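Local coordinates for protein alpha-L-rhamnosidase (Aspergillus terreus, PDB 6GSZ) that probably hydrolyses terminal, non-reducing alpha-L-rhamnose residues from alpha-L-rhamnosides, and binds calcium, at residues Met426-Thr429 against Gly430-Glu433; Ala476-Arg479 against Thr480-Ile484; Glu835-Pro838 against Asn839-Ala842. One frame throughout, in Å; residues are numbered along the deposited sequence.

Contact 1: residues Met426-Thr429 against Gly430-Glu433; sequences MERT and GYFE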
loop_
_atom_site.group_PDB
_atom_site.type_symbol
_atom_site.label_atom_id
_atom_site.label_comp_id
_atom_site.label_asym_id
_atom_site.label_seq_id
_atom_site.Cartn_x
_atom_site.Cartn_y
_atom_site.Cartn_z
ATOM N N MET A 426 -7.447 2.561 0.460
ATOM C CA MET A 426 -7.749 1.672 -0.644
ATOM C C MET A 426 -9.060 0.929 -0.375
ATOM O O MET A 426 -9.435 0.676 0.746
ATOM C CB MET A 426 -6.599 0.666 -0.794
ATOM C CG MET A 426 -5.255 1.310 -1.187
ATOM S SD MET A 426 -3.900 0.137 -1.069
ATOM C CE MET A 426 -3.903 -0.218 0.679
ATOM N N GLU A 427 -9.701 0.483 -1.463
ATOM C CA GLU A 427 -10.925 -0.311 -1.332
ATOM C C GLU A 427 -10.553 -1.731 -0.882
ATOM O O GLU A 427 -9.713 -2.376 -1.518
ATOM C CB GLU A 427 -11.657 -0.358 -2.663
ATOM C CG GLU A 427 -12.975 -1.082 -2.580
ATOM C CD GLU A 427 -13.801 -1.044 -3.860
ATOM O OE1 GLU A 427 -13.227 -0.815 -4.966
ATOM O OE2 GLU A 427 -15.041 -1.221 -3.744
ATOM N N ARG A 428 -11.137 -2.176 0.219
ATOM C CA ARG A 428 -10.965 -3.538 0.690
ATOM C C ARG A 428 -11.611 -4.531 -0.289
ATOM O O ARG A 428 -12.764 -4.340 -0.714
ATOM C CB ARG A 428 -11.603 -3.712 2.070
ATOM C CG ARG A 428 -11.386 -5.068 2.711
ATOM C CD ARG A 428 -9.954 -5.323 3.146
ATOM N NE ARG A 428 -9.828 -6.700 3.620
ATOM C CZ ARG A 428 -10.212 -7.149 4.804
ATOM N NH1 ARG A 428 -10.101 -8.452 5.102
ATOM N NH2 ARG A 428 -10.656 -6.263 5.704
ATOM N N THR A 429 -10.837 -5.570 -0.627
ATOM C CA THR A 429 -11.288 -6.564 -1.605
ATOM C C THR A 429 -11.209 -8.001 -1.093
ATOM O O THR A 429 -11.963 -8.842 -1.636
ATOM C CB THR A 429 -10.513 -6.448 -2.925
ATOM O OG1 THR A 429 -9.106 -6.510 -2.696
ATOM C CG2 THR A 429 -10.848 -5.181 -3.677
ATOM N N GLY A 430 -10.310 -8.363 -0.199
ATOM C CA GLY A 430 -10.050 -9.772 0.082
ATOM C C GLY A 430 -10.187 -10.129 1.539
ATOM O O GLY A 430 -9.722 -9.373 2.414
ATOM N N TYR A 431 -10.806 -11.280 1.810
ATOM C CA TYR A 431 -11.180 -11.707 3.146
ATOM C C TYR A 431 -10.872 -13.197 3.286
ATOM O O TYR A 431 -11.085 -13.960 2.333
ATOM C CB TYR A 431 -12.661 -11.464 3.414
ATOM C CG TYR A 431 -13.153 -10.061 3.166
ATOM C CD1 TYR A 431 -13.431 -9.616 1.881
ATOM C CD2 TYR A 431 -13.290 -9.160 4.208
ATOM C CE1 TYR A 431 -13.892 -8.339 1.631
ATOM C CE2 TYR A 431 -13.733 -7.860 3.972
ATOM C CZ TYR A 431 -14.006 -7.448 2.682
ATOM O OH TYR A 431 -14.459 -6.191 2.432
ATOM N N PHE A 432 -10.521 -13.617 4.501
ATOM C CA PHE A 432 -10.225 -15.010 4.762
ATOM C C PHE A 432 -10.474 -15.329 6.235
ATOM O O PHE A 432 -9.970 -14.608 7.122
ATOM C CB PHE A 432 -8.768 -15.331 4.394
ATOM C CG PHE A 432 -8.339 -16.713 4.818
ATOM C CD1 PHE A 432 -8.553 -17.831 4.009
ATOM C CD2 PHE A 432 -7.819 -16.912 6.083
ATOM C CE1 PHE A 432 -8.183 -19.102 4.445
ATOM C CE2 PHE A 432 -7.462 -18.189 6.506
ATOM C CZ PHE A 432 -7.634 -19.281 5.689
ATOM N N GLU A 433 -11.140 -16.454 6.496
ATOM C CA GLU A 433 -11.178 -17.017 7.840
ATOM C C GLU A 433 -11.312 -18.534 7.703
ATOM O O GLU A 433 -11.737 -19.037 6.656
ATOM C CB GLU A 433 -12.321 -16.440 8.669
ATOM C CG GLU A 433 -13.682 -16.635 8.089
ATOM C CD GLU A 433 -14.734 -15.994 8.980
ATOM O OE1 GLU A 433 -14.877 -16.425 10.129
ATOM O OE2 GLU A 433 -15.346 -15.034 8.553
HETATM O O HOH W 1 -15.207 -5.836 -0.279
#

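Contact 2: residues Ala476-Arg479 against Thr480-Ile484; sequences AFSR and TANFI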
loop_
_atom_site.group_PDB
_atom_site.type_symbol
_atom_site.label_atom_id
_atom_site.label_comp_id
_atom_site.label_asym_id
_atom_site.label_seq_id
_atom_site.Cartn_x
_atom_site.Cartn_y
_atom_site.Cartn_z
ATOM N N ALA A 476 8.204 -9.184 -2.541
ATOM C CA ALA A 476 7.759 -10.401 -1.864
ATOM C C ALA A 476 6.268 -10.377 -1.513
ATOM O O ALA A 476 5.586 -11.404 -1.631
ATOM C CB ALA A 476 8.572 -10.624 -0.593
ATOM N N PHE A 477 5.750 -9.218 -1.122
ATOM C CA PHE A 477 4.403 -9.137 -0.511
ATOM C C PHE A 477 3.280 -8.853 -1.535
ATOM O O PHE A 477 2.122 -9.057 -1.184
ATOM C CB PHE A 477 4.397 -8.073 0.597
ATOM C CG PHE A 477 3.122 -8.048 1.405
ATOM C CD1 PHE A 477 2.779 -9.132 2.211
ATOM C CD2 PHE A 477 2.288 -6.936 1.384
ATOM C CE1 PHE A 477 1.593 -9.135 2.919
ATOM C CE2 PHE A 477 1.098 -6.938 2.101
ATOM C CZ PHE A 477 0.764 -8.037 2.873
ATOM N N SER A 478 3.571 -8.334 -2.739
ATOM C CA SER A 478 2.463 -7.744 -3.536
ATOM C C SER A 478 1.421 -8.817 -3.982
ATOM O O SER A 478 0.249 -8.454 -4.112
ATOM C CB SER A 478 2.965 -6.902 -4.707
ATOM O OG SER A 478 3.177 -7.672 -5.857
ATOM N N ARG A 479 1.803 -10.112 -4.140
ATOM C CA ARG A 479 0.826 -11.112 -4.483
ATOM C C ARG A 479 -0.266 -11.201 -3.406
ATOM O O ARG A 479 -1.463 -11.361 -3.704
ATOM C CB ARG A 479 1.539 -12.455 -4.675
ATOM C CG ARG A 479 0.681 -13.619 -5.136
ATOM C CD ARG A 479 1.619 -14.765 -5.437
ATOM N NE ARG A 479 0.935 -15.998 -5.797
ATOM C CZ ARG A 479 1.600 -17.079 -6.255
ATOM N NH1 ARG A 479 2.914 -17.035 -6.501
ATOM N NH2 ARG A 479 0.932 -18.190 -6.506
ATOM N N THR A 480 0.146 -11.119 -2.146
ATOM C CA THR A 480 -0.747 -11.070 -1.013
ATOM C C THR A 480 -1.533 -9.729 -0.994
ATOM O O THR A 480 -2.766 -9.677 -0.855
ATOM C CB THR A 480 0.024 -11.292 0.301
ATOM O OG1 THR A 480 0.709 -12.550 0.253
ATOM C CG2 THR A 480 -0.918 -11.245 1.492
ATOM N N ALA A 481 -0.786 -8.624 -1.092
ATOM C CA ALA A 481 -1.360 -7.302 -0.914
ATOM C C ALA A 481 -2.506 -7.045 -1.894
ATOM O O ALA A 481 -3.544 -6.516 -1.530
ATOM C CB ALA A 481 -0.294 -6.261 -1.162
ATOM N N ASN A 482 -2.305 -7.435 -3.180
ATOM C CA ASN A 482 -3.209 -7.111 -4.229
ATOM C C ASN A 482 -4.530 -7.911 -4.153
ATOM O O ASN A 482 -5.501 -7.570 -4.854
ATOM C CB ASN A 482 -2.599 -7.421 -5.600
ATOM C CG ASN A 482 -1.356 -6.645 -5.958
ATOM O OD1 ASN A 482 -0.967 -5.704 -5.220
ATOM N ND2 ASN A 482 -0.781 -6.899 -7.133
ATOM N N PHE A 483 -4.555 -8.940 -3.307
ATOM C CA PHE A 483 -5.777 -9.647 -3.016
ATOM C C PHE A 483 -6.548 -8.943 -1.888
ATOM O O PHE A 483 -7.796 -8.833 -1.905
ATOM C CB PHE A 483 -5.436 -11.081 -2.601
ATOM C CG PHE A 483 -6.614 -11.990 -2.367
ATOM C CD1 PHE A 483 -7.248 -12.048 -1.140
ATOM C CD2 PHE A 483 -7.061 -12.848 -3.368
ATOM C CE1 PHE A 483 -8.308 -12.926 -0.910
ATOM C CE2 PHE A 483 -8.084 -13.764 -3.125
ATOM C CZ PHE A 483 -8.716 -13.791 -1.901
ATOM N N ILE A 484 -5.821 -8.464 -0.867
ATOM C CA ILE A 484 -6.508 -7.913 0.323
ATOM C C ILE A 484 -7.161 -6.554 0.029
ATOM O O ILE A 484 -8.274 -6.310 0.480
ATOM C CB ILE A 484 -5.553 -7.855 1.524
ATOM C CG1 ILE A 484 -4.979 -9.244 1.842
ATOM C CG2 ILE A 484 -6.229 -7.225 2.733
ATOM C CD1 ILE A 484 -4.015 -9.246 2.973
HETATM O O HOH W 2 2.985 -12.328 -1.284
HETATM O O HOH W 3 1.971 -6.056 -7.779
#

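Contact 3: residues Glu835-Pro838 against Asn839-Ala842; sequences EVPP and NTRA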
loop_
_atom_site.group_PDB
_atom_site.type_symbol
_atom_site.label_atom_id
_atom_site.label_comp_id
_atom_site.label_asym_id
_atom_site.label_seq_id
_atom_site.Cartn_x
_atom_site.Cartn_y
_atom_site.Cartn_z
ATOM N N GLU A 835 -18.821 -18.949 -5.577
ATOM C CA GLU A 835 -19.478 -17.820 -6.219
ATOM C C GLU A 835 -18.557 -17.267 -7.299
ATOM O O GLU A 835 -17.388 -16.992 -7.014
ATOM C CB GLU A 835 -19.721 -16.764 -5.159
ATOM C CG GLU A 835 -20.423 -15.533 -5.604
ATOM C CD GLU A 835 -20.573 -14.519 -4.463
ATOM O OE1 GLU A 835 -19.919 -14.705 -3.353
ATOM O OE2 GLU A 835 -21.337 -13.556 -4.666
ATOM N N VAL A 836 -19.082 -17.150 -8.514
ATOM C CA VAL A 836 -18.351 -16.713 -9.712
ATOM C C VAL A 836 -19.075 -15.488 -10.238
ATOM O O VAL A 836 -20.272 -15.541 -10.488
ATOM C CB VAL A 836 -18.258 -17.844 -10.753
ATOM C CG1 VAL A 836 -17.616 -17.418 -12.074
ATOM C CG2 VAL A 836 -17.526 -19.032 -10.148
ATOM N N PRO A 837 -18.398 -14.326 -10.376
ATOM C CA PRO A 837 -19.122 -13.124 -10.744
ATOM C C PRO A 837 -19.552 -13.052 -12.199
ATOM O O PRO A 837 -18.963 -13.705 -13.094
ATOM C CB PRO A 837 -18.142 -11.986 -10.374
ATOM C CG PRO A 837 -16.771 -12.642 -10.442
ATOM C CD PRO A 837 -16.975 -14.099 -10.099
ATOM N N PRO A 838 -20.584 -12.212 -12.464
ATOM C CA PRO A 838 -21.021 -11.949 -13.824
ATOM C C PRO A 838 -19.817 -11.607 -14.711
ATOM O O PRO A 838 -18.923 -10.862 -14.319
ATOM C CB PRO A 838 -22.025 -10.793 -13.676
ATOM C CG PRO A 838 -22.535 -10.935 -12.264
ATOM C CD PRO A 838 -21.347 -11.421 -11.475
ATOM N N ASN A 839 -19.868 -12.064 -15.958
ATOM C CA ASN A 839 -18.900 -11.758 -17.015
ATOM C C ASN A 839 -17.573 -12.508 -16.849
ATOM O O ASN A 839 -16.608 -12.188 -17.568
ATOM C CB ASN A 839 -18.670 -10.246 -17.162
ATOM C CG ASN A 839 -18.484 -9.847 -18.612
ATOM O OD1 ASN A 839 -18.931 -10.578 -19.524
ATOM N ND2 ASN A 839 -17.861 -8.706 -18.873
ATOM N N THR A 840 -17.512 -13.467 -15.907
ATOM C CA THR A 840 -16.313 -14.294 -15.723
ATOM C C THR A 840 -16.681 -15.777 -15.879
ATOM O O THR A 840 -17.861 -16.144 -15.833
ATOM C CB THR A 840 -15.645 -14.041 -14.366
ATOM O OG1 THR A 840 -16.407 -14.627 -13.294
ATOM C CG2 THR A 840 -15.418 -12.563 -14.119
ATOM N N ARG A 841 -15.625 -16.593 -15.930
ATOM C CA ARG A 841 -15.757 -18.044 -15.908
ATOM C C ARG A 841 -14.676 -18.595 -14.986
ATOM O O ARG A 841 -13.659 -17.907 -14.723
ATOM C CB ARG A 841 -15.674 -18.707 -17.283
ATOM C CG ARG A 841 -16.773 -18.289 -18.246
ATOM C CD ARG A 841 -16.809 -19.085 -19.514
ATOM N NE ARG A 841 -17.034 -20.521 -19.298
ATOM C CZ ARG A 841 -18.234 -21.079 -19.062
ATOM N NH1 ARG A 841 -19.342 -20.349 -19.039
ATOM N NH2 ARG A 841 -18.337 -22.389 -18.915
ATOM N N ALA A 842 -14.906 -19.782 -14.445
ATOM C CA ALA A 842 -13.955 -20.399 -13.562
ATOM C C ALA A 842 -13.736 -21.869 -13.949
ATOM O O ALA A 842 -14.575 -22.507 -14.597
ATOM C CB ALA A 842 -14.433 -20.294 -12.138
#

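Contact 1: residues Met426-Thr429 against Gly430-Glu433
Two hydrogen bonds join Arg428 to the backbone of Gly430, both made to the single carbonyl oxygen O. Arg428 NE and Arg428 NH1 each lie 2.9 Å from Gly430 O. The guanidinium approaches side-on, with the oxygen close to its plane; because both N-H groups aim at one oxygen, neither bond is straight (about 138°), and the shared grip fixes how the group is turned. A bend of the chain about the CB-CG bond (chi2 70°) brings the guanidinium alongside the following residues, within reach of Gly430 O.

Stacking supplies the second tie. The guanidinium lies on the Tyr431 ring with the planes 28° apart, and Arg428 CZ sits 4.2 Å from the ring centroid, an off-centre cation-pi contact. Nearer the phenol end the aliphatic part takes over, Arg428 CG touching Tyr431 OH at 3.3 Å. Arginine suits the place because it offers a flat cation, two N-H groups and a methylene chain at once.

One water closes the far end, donating to Arg428 O at 2.9 Å and bonded to Tyr431 OH at 2.8 Å.

Tyr431 lies close to a bound 2-(2-methoxyethoxy)ethanol, probably from the crystallisation liquor, whose pocket includes Glu427. Together these bonds tie the loop after strand 417-424 to the start of strand 430-434, an outermost strand of an antiparallel sheet whose next strand is 800-807.

Contact 2: residues Ala476-Arg479 against Thr480-Ile484
A chi1 of -172° turns the Phe477 ring away from its own backbone N and forward along the helix to meet Thr480 and Ala481. Thr480 answers by placing its methyl CG2 anti to the backbone N and its hydroxyl beside that N (chi1 -58°), which parts the two branches: methyl to the ring, oxygen to water.

The apolar meeting is thus shared between two residues. Thr480 CB stands 4.2 Å from the centroid of the Phe477 ring in an off-centre CH-pi contact, and Thr480 CG2 comes to 3.6 Å from Phe477 CE1. At the opposite rim, on the same face, Phe477 CE2 touches Ala481 CB, also at 3.6 Å. The small alanine lets the aromatic ring lie close to the backbone, and Ala481 N lies over the same ring face, offset toward its rim.

Helical bonds hold this turn: Ala481 N donates to Phe477 O, nearly straight at 164°, and Asn482 N to Ser478 O at 2.9 Å. Further on, Thr480 O accepts from both Phe483 N and Ile484 N where the helix is kinked.

Two waters bridge successive turns, one from a backbone carbonyl to a hydroxyl, the other between two side chains. The first donates to Ala476 O and meets Thr480 OG1 at 2.8 Å; the second accepts from Asn482 ND2 and bonds to Ser478 OG. The Asn482 amide is also bound by Thr487 and Ser541, which suits a residue with both a donor and an acceptor in a buried place.

Helix 471-484 packs against helices 437-453, 530-542 and 768-775. Ile446 touches Phe477 and Met450 touches Ala481, Gln537 meets Ser478 and Asn482, and Glu773 forms a salt bridge with Arg479, while Phe483 stacks on Phe805 of strand 800-807.

Contact 3: residues Glu835-Pro838 against Asn839-Ala842
Both donors of Thr840 converge on one acceptor, the carbonyl oxygen of Pro837. The backbone Thr840 N reaches Pro837 O at 3.2 Å, closing a type II beta turn, and the hydroxyl OG1 of Thr840 donates to the same Pro837 O at 2.7 Å. Its position between the backbone N and carbonyl carbon (chi1 74°) turns OG1 back over the turn. Pro838 and Asn839 fill the two corners: the proline ring restricts phi to the negative values this corner needs (-49° here), and asparagine tolerates the positive phi of 75° required next.

Carbon atoms crowd the hydroxyl: Val836 CG1 and Pro837 CD each come to 3.3 Å from Thr840 OG1. Farther from the turn lies an apolar contact, Val836 CG2 meeting Ala842 CB at 3.9 Å.

At the corner, the amide of Asn839 is held by Gln38, Ser60 and Ser62, joining the turn to the N-terminal part of the chain, while Arg841 pairs with Asp855.

Chemically, the pair of bonds satisfies a buried carbonyl and locks the threonine rotation, and surrounding carbon atoms probably shield it from water, so the turn carrying the chain from the antiparallel sheet of 828-836 to the mixed sheet of 841-845 is probably held rigid.

Overall arrangement
Contacts 1, 2 and 3 follow one another along the chain. Contacts 1 and 2 lie within the 6-hairpin glycosidase domain, their centres about 11 Å apart, and they touch: Thr429 probably bonds to the last turn of helix 471-484 through OG1, 2.8 Å from Phe483 O, and N, 2.9 Å from Ile484 O. The helix end is thereby fastened to the beginning of strand 430-434. Contact 3, in the C-terminal domain, lies about 18 Å from contact 1 and 22 Å from contact 2, centre to centre. Its first strand, 828-836, shares an antiparallel sheet with 430-434, two strands lying between them, whereas 841-845 belongs to a second, mixed sheet. The shared sheet thus links the two domains.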